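Local coordinates for putative Fe-S biosynthesis protein (Lactobacillus salivarius, PDB 2P2E) that is of unknown function but probably takes part in the assembly of iron-sulphur clusters, at residues V25-D31 against D48-V54; L15-D21 against I116-R120. All coordinates share one frame; numbering follows the deposited sequence.

Interaction 1. Residues V25-D31 against D48-V54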
loop_
_atom_site.group_PDB
_atom_site.type_symbol
_atom_site.label_atom_id
_atom_site.label_comp_id
_atom_site.label_asym_id
_atom_site.label_seq_id
_atom_site.Cartn_x
_atom_site.Cartn_y
_atom_site.Cartn_z
ATOM N N VAL A 25 1.979 -7.908 7.151
ATOM C CA VAL A 25 1.453 -6.562 7.329
ATOM C C VAL A 25 1.537 -5.822 5.989
ATOM O O VAL A 25 2.498 -5.970 5.245
ATOM C CB VAL A 25 2.274 -5.782 8.394
ATOM C CG1 VAL A 25 1.833 -4.326 8.453
ATOM C CG2 VAL A 25 2.107 -6.433 9.749
ATOM N N LEU A 26 0.518 -5.028 5.682
ATOM C CA LEU A 26 0.483 -4.273 4.437
ATOM C C LEU A 26 0.836 -2.813 4.628
ATOM O O LEU A 26 0.416 -2.177 5.598
ATOM C CB LEU A 26 -0.901 -4.365 3.804
ATOM C CG LEU A 26 -1.268 -5.732 3.244
ATOM C CD1 LEU A 26 -2.665 -5.707 2.704
ATOM C CD2 LEU A 26 -0.297 -6.096 2.152
ATOM N N LEU A 27 1.601 -2.283 3.684
ATOM C CA LEU A 27 1.996 -0.897 3.744
ATOM C C LEU A 27 1.685 -0.164 2.452
ATOM O O LEU A 27 1.920 -0.678 1.358
ATOM C CB LEU A 27 3.489 -0.779 4.011
ATOM C CG LEU A 27 4.089 -1.564 5.168
ATOM C CD1 LEU A 27 5.582 -1.288 5.182
ATOM C CD2 LEU A 27 3.453 -1.168 6.488
ATOM N N LEU A 28 1.133 1.034 2.584
ATOM C CA LEU A 28 0.874 1.870 1.429
ATOM C C LEU A 28 2.065 2.808 1.514
ATOM O O LEU A 28 2.049 3.796 2.243
ATOM C CB LEU A 28 -0.425 2.640 1.590
ATOM C CG LEU A 28 -0.733 3.589 0.437
ATOM C CD1 LEU A 28 -0.683 2.864 -0.907
ATOM C CD2 LEU A 28 -2.101 4.175 0.664
ATOM N N ASP A 29 3.113 2.466 0.783
ATOM C CA ASP A 29 4.340 3.230 0.807
ATOM C C ASP A 29 4.434 4.365 -0.193
ATOM O O ASP A 29 3.945 4.273 -1.314
ATOM C CB ASP A 29 5.522 2.270 0.610
ATOM C CG ASP A 29 6.856 2.983 0.517
ATOM O OD1 ASP A 29 7.167 3.776 1.431
ATOM O OD2 ASP A 29 7.596 2.741 -0.462
ATOM N N PHE A 30 5.049 5.456 0.245
ATOM C CA PHE A 30 5.290 6.592 -0.623
ATOM C C PHE A 30 6.790 6.446 -0.874
ATOM O O PHE A 30 7.615 6.690 0.005
ATOM C CB PHE A 30 4.980 7.911 0.078
ATOM C CG PHE A 30 4.912 9.068 -0.858
ATOM C CD1 PHE A 30 3.991 9.069 -1.904
ATOM C CD2 PHE A 30 5.792 10.133 -0.739
ATOM C CE1 PHE A 30 3.951 10.107 -2.826
ATOM C CE2 PHE A 30 5.763 11.180 -1.654
ATOM C CZ PHE A 30 4.838 11.164 -2.701
ATOM N N ASP A 31 7.118 6.004 -2.079
ATOM C CA ASP A 31 8.486 5.743 -2.489
ATOM C C ASP A 31 9.320 6.995 -2.633
ATOM O O ASP A 31 9.452 7.519 -3.727
ATOM C CB ASP A 31 8.468 4.992 -3.813
ATOM C CG ASP A 31 9.757 4.294 -4.085
ATOM O OD1 ASP A 31 10.703 4.509 -3.301
ATOM O OD2 ASP A 31 9.830 3.533 -5.071
ATOM N N ASP A 48 6.284 7.895 -5.476
ATOM C CA ASP A 48 5.036 7.354 -5.973
ATOM C C ASP A 48 4.503 6.307 -5.020
ATOM O O ASP A 48 5.241 5.791 -4.188
ATOM C CB ASP A 48 5.244 6.742 -7.344
ATOM C CG ASP A 48 4.508 7.491 -8.404
ATOM O OD1 ASP A 48 3.797 8.452 -8.032
ATOM O OD2 ASP A 48 4.632 7.125 -9.596
ATOM N N PHE A 49 3.220 5.996 -5.146
ATOM C CA PHE A 49 2.572 5.006 -4.293
ATOM C C PHE A 49 2.786 3.581 -4.732
ATOM O O PHE A 49 2.813 3.288 -5.914
ATOM C CB PHE A 49 1.075 5.250 -4.255
ATOM C CG PHE A 49 0.681 6.400 -3.412
ATOM C CD1 PHE A 49 0.840 6.345 -2.041
ATOM C CD2 PHE A 49 0.133 7.533 -3.981
ATOM C CE1 PHE A 49 0.454 7.409 -1.241
ATOM C CE2 PHE A 49 -0.253 8.597 -3.189
ATOM C CZ PHE A 49 -0.095 8.534 -1.819
ATOM N N ARG A 50 2.917 2.689 -3.765
ATOM C CA ARG A 50 3.092 1.281 -4.063
ATOM C C ARG A 50 2.772 0.486 -2.806
ATOM O O ARG A 50 2.838 1.017 -1.699
ATOM C CB ARG A 50 4.523 1.007 -4.505
ATOM C CG ARG A 50 5.525 1.317 -3.439
ATOM C CD ARG A 50 6.904 0.825 -3.798
ATOM N NE ARG A 50 7.866 1.240 -2.789
ATOM C CZ ARG A 50 9.113 0.799 -2.725
ATOM N NH1 ARG A 50 9.558 -0.078 -3.613
ATOM N NH2 ARG A 50 9.918 1.231 -1.767
ATOM N N ILE A 51 2.411 -0.779 -2.971
ATOM C CA ILE A 51 2.101 -1.624 -1.825
ATOM C C ILE A 51 3.275 -2.491 -1.429
ATOM O O ILE A 51 3.842 -3.197 -2.256
ATOM C CB ILE A 51 0.929 -2.572 -2.099
ATOM C CG1 ILE A 51 -0.265 -1.776 -2.598
ATOM C CG2 ILE A 51 0.560 -3.319 -0.833
ATOM C CD1 ILE A 51 -0.611 -0.637 -1.715
ATOM N N LEU A 52 3.629 -2.438 -0.154
ATOM C CA LEU A 52 4.723 -3.239 0.362
ATOM C C LEU A 52 4.164 -4.220 1.365
ATOM O O LEU A 52 3.258 -3.884 2.126
ATOM C CB LEU A 52 5.745 -2.362 1.080
ATOM C CG LEU A 52 6.795 -1.565 0.317
ATOM C CD1 LEU A 52 6.187 -0.931 -0.921
ATOM C CD2 LEU A 52 7.370 -0.509 1.250
ATOM N N VAL A 53 4.691 -5.435 1.360
ATOM C CA VAL A 53 4.268 -6.424 2.326
ATOM C C VAL A 53 5.521 -6.850 3.073
ATOM O O VAL A 53 6.532 -7.240 2.482
ATOM C CB VAL A 53 3.563 -7.624 1.660
ATOM C CG1 VAL A 53 4.311 -8.041 0.447
ATOM C CG2 VAL A 53 3.457 -8.789 2.642
ATOM N N VAL A 54 5.434 -6.724 4.390
ATOM C CA VAL A 54 6.513 -7.053 5.295
ATOM C C VAL A 54 5.989 -8.030 6.323
ATOM O O VAL A 54 4.821 -8.404 6.287
ATOM C CB VAL A 54 6.977 -5.809 6.048
ATOM C CG1 VAL A 54 7.511 -4.783 5.082
ATOM C CG2 VAL A 54 5.816 -5.241 6.833
#

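Interaction 2. Residues L15-D21 against I116-R120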
loop_
_atom_site.group_PDB
_atom_site.type_symbol
_atom_site.label_atom_id
_atom_site.label_comp_id
_atom_site.label_asym_id
_atom_site.label_seq_id
_atom_site.Cartn_x
_atom_site.Cartn_y
_atom_site.Cartn_z
ATOM N N LEU A 15 -4.840 -10.037 -3.569
ATOM C CA LEU A 15 -4.065 -9.745 -2.374
ATOM C C LEU A 15 -4.231 -10.835 -1.341
ATOM O O LEU A 15 -3.589 -10.812 -0.297
ATOM C CB LEU A 15 -4.507 -8.412 -1.772
ATOM C CG LEU A 15 -3.997 -7.144 -2.468
ATOM C CD1 LEU A 15 -4.733 -5.910 -1.955
ATOM C CD2 LEU A 15 -2.503 -7.020 -2.229
ATOM N N GLN A 16 -5.084 -11.800 -1.649
ATOM C CA GLN A 16 -5.376 -12.902 -0.746
ATOM C C GLN A 16 -4.142 -13.646 -0.237
ATOM O O GLN A 16 -4.011 -13.901 0.963
ATOM C CB GLN A 16 -6.315 -13.870 -1.448
ATOM C CG GLN A 16 -7.153 -14.731 -0.522
ATOM C CD GLN A 16 -8.347 -15.337 -1.244
ATOM O OE1 GLN A 16 -8.190 -16.081 -2.220
ATOM N NE2 GLN A 16 -9.549 -15.007 -0.776
ATOM N N ARG A 17 -3.236 -13.979 -1.153
ATOM C CA ARG A 17 -2.010 -14.702 -0.814
ATOM C C ARG A 17 -1.171 -14.004 0.256
ATOM O O ARG A 17 -0.332 -14.632 0.905
ATOM C CB ARG A 17 -1.153 -14.891 -2.064
ATOM C CG ARG A 17 -1.876 -15.508 -3.252
ATOM C CD ARG A 17 -2.215 -16.968 -3.009
ATOM N NE ARG A 17 -1.062 -17.747 -2.556
ATOM C CZ ARG A 17 -0.026 -18.097 -3.314
ATOM N NH1 ARG A 17 0.022 -17.748 -4.590
ATOM N NH2 ARG A 17 0.975 -18.791 -2.785
ATOM N N TYR A 18 -1.392 -12.706 0.436
ATOM C CA TYR A 18 -0.646 -11.944 1.433
ATOM C C TYR A 18 -1.466 -11.746 2.707
ATOM O O TYR A 18 -0.964 -11.950 3.807
ATOM C CB TYR A 18 -0.237 -10.584 0.864
ATOM C CG TYR A 18 0.544 -10.667 -0.426
ATOM C CD1 TYR A 18 1.837 -11.188 -0.455
ATOM C CD2 TYR A 18 -0.009 -10.225 -1.618
ATOM C CE1 TYR A 18 2.558 -11.268 -1.642
ATOM C CE2 TYR A 18 0.695 -10.300 -2.809
ATOM C CZ TYR A 18 1.978 -10.820 -2.817
ATOM O OH TYR A 18 2.661 -10.903 -4.004
ATOM N N THR A 19 -2.731 -11.359 2.567
ATOM C CA THR A 19 -3.560 -11.169 3.747
ATOM C C THR A 19 -3.707 -12.483 4.502
ATOM O O THR A 19 -4.033 -12.475 5.690
ATOM C CB THR A 19 -4.981 -10.624 3.409
ATOM O OG1 THR A 19 -5.552 -11.375 2.332
ATOM C CG2 THR A 19 -4.919 -9.150 3.046
ATOM N N ASP A 20 -3.471 -13.602 3.812
ATOM C CA ASP A 20 -3.568 -14.922 4.434
ATOM C C ASP A 20 -2.382 -15.226 5.338
ATOM O O ASP A 20 -2.419 -16.187 6.108
ATOM C CB ASP A 20 -3.686 -16.034 3.382
ATOM C CG ASP A 20 -5.091 -16.164 2.809
ATOM O OD1 ASP A 20 -6.052 -15.738 3.472
ATOM O OD2 ASP A 20 -5.231 -16.710 1.697
ATOM N N ASP A 21 -1.332 -14.416 5.247
ATOM C CA ASP A 21 -0.155 -14.610 6.088
ATOM C C ASP A 21 -0.329 -13.892 7.429
ATOM O O ASP A 21 -0.092 -12.693 7.520
ATOM C CB ASP A 21 1.099 -14.063 5.407
ATOM C CG ASP A 21 2.375 -14.417 6.159
ATOM O OD1 ASP A 21 2.303 -14.753 7.361
ATOM O OD2 ASP A 21 3.455 -14.356 5.547
ATOM N N ILE A 116 2.952 -4.221 -6.378
ATOM C CA ILE A 116 3.038 -4.882 -5.088
ATOM C C ILE A 116 4.434 -5.443 -4.857
ATOM O O ILE A 116 4.959 -6.171 -5.688
ATOM C CB ILE A 116 2.050 -6.035 -4.998
ATOM C CG1 ILE A 116 0.671 -5.557 -5.430
ATOM C CG2 ILE A 116 2.024 -6.580 -3.573
ATOM C CD1 ILE A 116 -0.301 -6.673 -5.671
ATOM N N GLN A 117 5.025 -5.117 -3.719
ATOM C CA GLN A 117 6.358 -5.601 -3.411
ATOM C C GLN A 117 6.383 -6.484 -2.173
ATOM O O GLN A 117 5.954 -6.067 -1.098
ATOM C CB GLN A 117 7.287 -4.416 -3.203
ATOM C CG GLN A 117 7.111 -3.358 -4.252
ATOM C CD GLN A 117 8.390 -3.101 -4.993
ATOM O OE1 GLN A 117 8.485 -2.172 -5.807
ATOM N NE2 GLN A 117 9.398 -3.926 -4.716
ATOM N N ASP A 118 6.894 -7.700 -2.334
ATOM C CA ASP A 118 6.988 -8.640 -1.229
ATOM C C ASP A 118 8.369 -8.568 -0.601
ATOM O O ASP A 118 9.335 -9.092 -1.156
ATOM C CB ASP A 118 6.733 -10.070 -1.708
ATOM C CG ASP A 118 6.598 -11.062 -0.552
ATOM O OD1 ASP A 118 6.871 -10.669 0.608
ATOM O OD2 ASP A 118 6.225 -12.236 -0.803
ATOM N N PHE A 119 8.455 -7.918 0.557
ATOM C CA PHE A 119 9.719 -7.792 1.266
ATOM C C PHE A 119 9.738 -8.688 2.503
ATOM O O PHE A 119 10.526 -8.465 3.428
ATOM C CB PHE A 119 9.972 -6.334 1.698
ATOM C CG PHE A 119 10.255 -5.375 0.555
ATOM C CD1 PHE A 119 10.670 -5.833 -0.694
ATOM C CD2 PHE A 119 10.138 -3.996 0.751
ATOM C CE1 PHE A 119 10.964 -4.927 -1.723
ATOM C CE2 PHE A 119 10.432 -3.088 -0.275
ATOM C CZ PHE A 119 10.844 -3.556 -1.510
ATOM N N ARG A 120 8.865 -9.690 2.535
ATOM C CA ARG A 120 8.830 -10.597 3.674
ATOM C C ARG A 120 10.067 -11.474 3.688
ATOM O O ARG A 120 10.552 -11.910 2.635
ATOM C CB ARG A 120 7.612 -11.501 3.619
ATOM C CG ARG A 120 6.308 -10.820 3.919
ATOM C CD ARG A 120 5.178 -11.798 3.718
ATOM N NE ARG A 120 5.156 -12.290 2.344
ATOM C CZ ARG A 120 4.388 -13.283 1.912
ATOM N NH1 ARG A 120 3.570 -13.904 2.746
ATOM N NH2 ARG A 120 4.439 -13.658 0.641
#

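Interaction 1. Residues V25-D31 against D48-V54
Arg50 reaches along Asp29 and grips one carboxylate oxygen with two nitrogens: NE lies 2.8 Å from Asp29 OD2, on its anti lone pair, and NH2 adds a longer bond to the same oxygen, both in the guanidinium plane. This works because the arginine's CG sits between the backbone N and the carbonyl carbon (chi1 62°) and the chain then runs extended to NE, side by side with the aspartate. Asp31 comes over one guanidinium face, its OD2 3.7 Å from Arg50 CZ, and makes a long ion pair in which no N-H points at the carboxylate; Leu52 CG lies over the opposite face. Asp29 OD1 is taken by the hydroxyl of Tyr64 and Arg50 NH1 by the carbonyl of Val42.

Apolar contacts run along both faces. Leu27 CB meets Leu52 CB at 4.0 Å, and Leu52 CD2 lies against the aliphatic Asp29 CB, beside the salt bridge. On the other face Leu28 CD1 touches Ile51 CD1 at 3.6 Å, while Phe30 turns its edge to the face of Phe49, centroids 5.4 Å apart and planes at 63°; Tyr84 stacks on Phe30.

Reciprocal backbone bonds join Val25 with Val54, Leu27 with Leu52 and Asp29 with Arg50, and Asp31 N to Asp48 O extends the ladder: strands 24-30 and 49-55, consecutive in the chain, form a long-looped antiparallel beta hairpin within the closed mixed sheet.

Interaction 2. Residues L15-D21 against I116-R120
A surface contact between the C-terminal end of helix 9-19, with the turn after it, and the end of strand 108-118 and the loop that follows, this one pairs a charged cluster with a small apolar patch. Arg120 carries the charged half. Its NH1 donates to Asp21 OD2 at 2.8 Å, on the anti lone pair, with the oxygen tilted 17° from the guanidinium plane. From the other side Asp118 holds the same group by both oxygens: NE bonds to OD1 and NH2 to OD2 at 2.7 Å, nearly in the guanidinium plane, while Arg120 N also donates to Asp118 OD1, closing an Asx turn. A bend at chi3 (-60°) folds the arginine back onto this carboxylate, and the two aspartates together are likely to fix the rotation of the guanidinium. With an alanine in place of Arg120, both carboxylates would probably lose the positive charge that links them, and Tyr18 the group lying against its rim.

Tyr18 comes in against the guanidinium. Its CD1 lies over one guanidinium face, 3.8 Å from Arg120 NH2, with the two planes 73° apart, so the ring presents its rim and is not stacked; Asp118 OD2 sits at the ring edge, 3.9 Å from Tyr18 CE1. The apolar half follows: Ile116 CG2 touches Tyr18 CE2 at 4.0 Å and Ile116 CD1 meets Leu15 CD2 at 4.1 Å.

Asp21 OD1 is bonded to the backbone N of Asn23, just ahead of strand 24-30, and Asp118 and Arg120 both lean on Val53 of strand 49-55, which lies beside strand 108-118 in the sheet.

The two contacts lie about 11 Å apart, centre to centre, and meet through strand 49-55, which pairs with strand 24-30 in interaction 1 and runs parallel to strand 108-118 of interaction 2. Ile51 O to Gln117 N and Val53 O to Phe119 N, both probable hydrogen bonds, join them, and Val53 packs against Asp118 and Arg120. Along the chain, helix 9-19 leads through a short turn into strand 24-30, strand 49-55 follows, and 116-120 comes near the C-terminal end, so interaction 2 brings distant ends of the chain together around interaction 1. The helix is thereby fastened at the surface to the sheet that contains the buried strand pair.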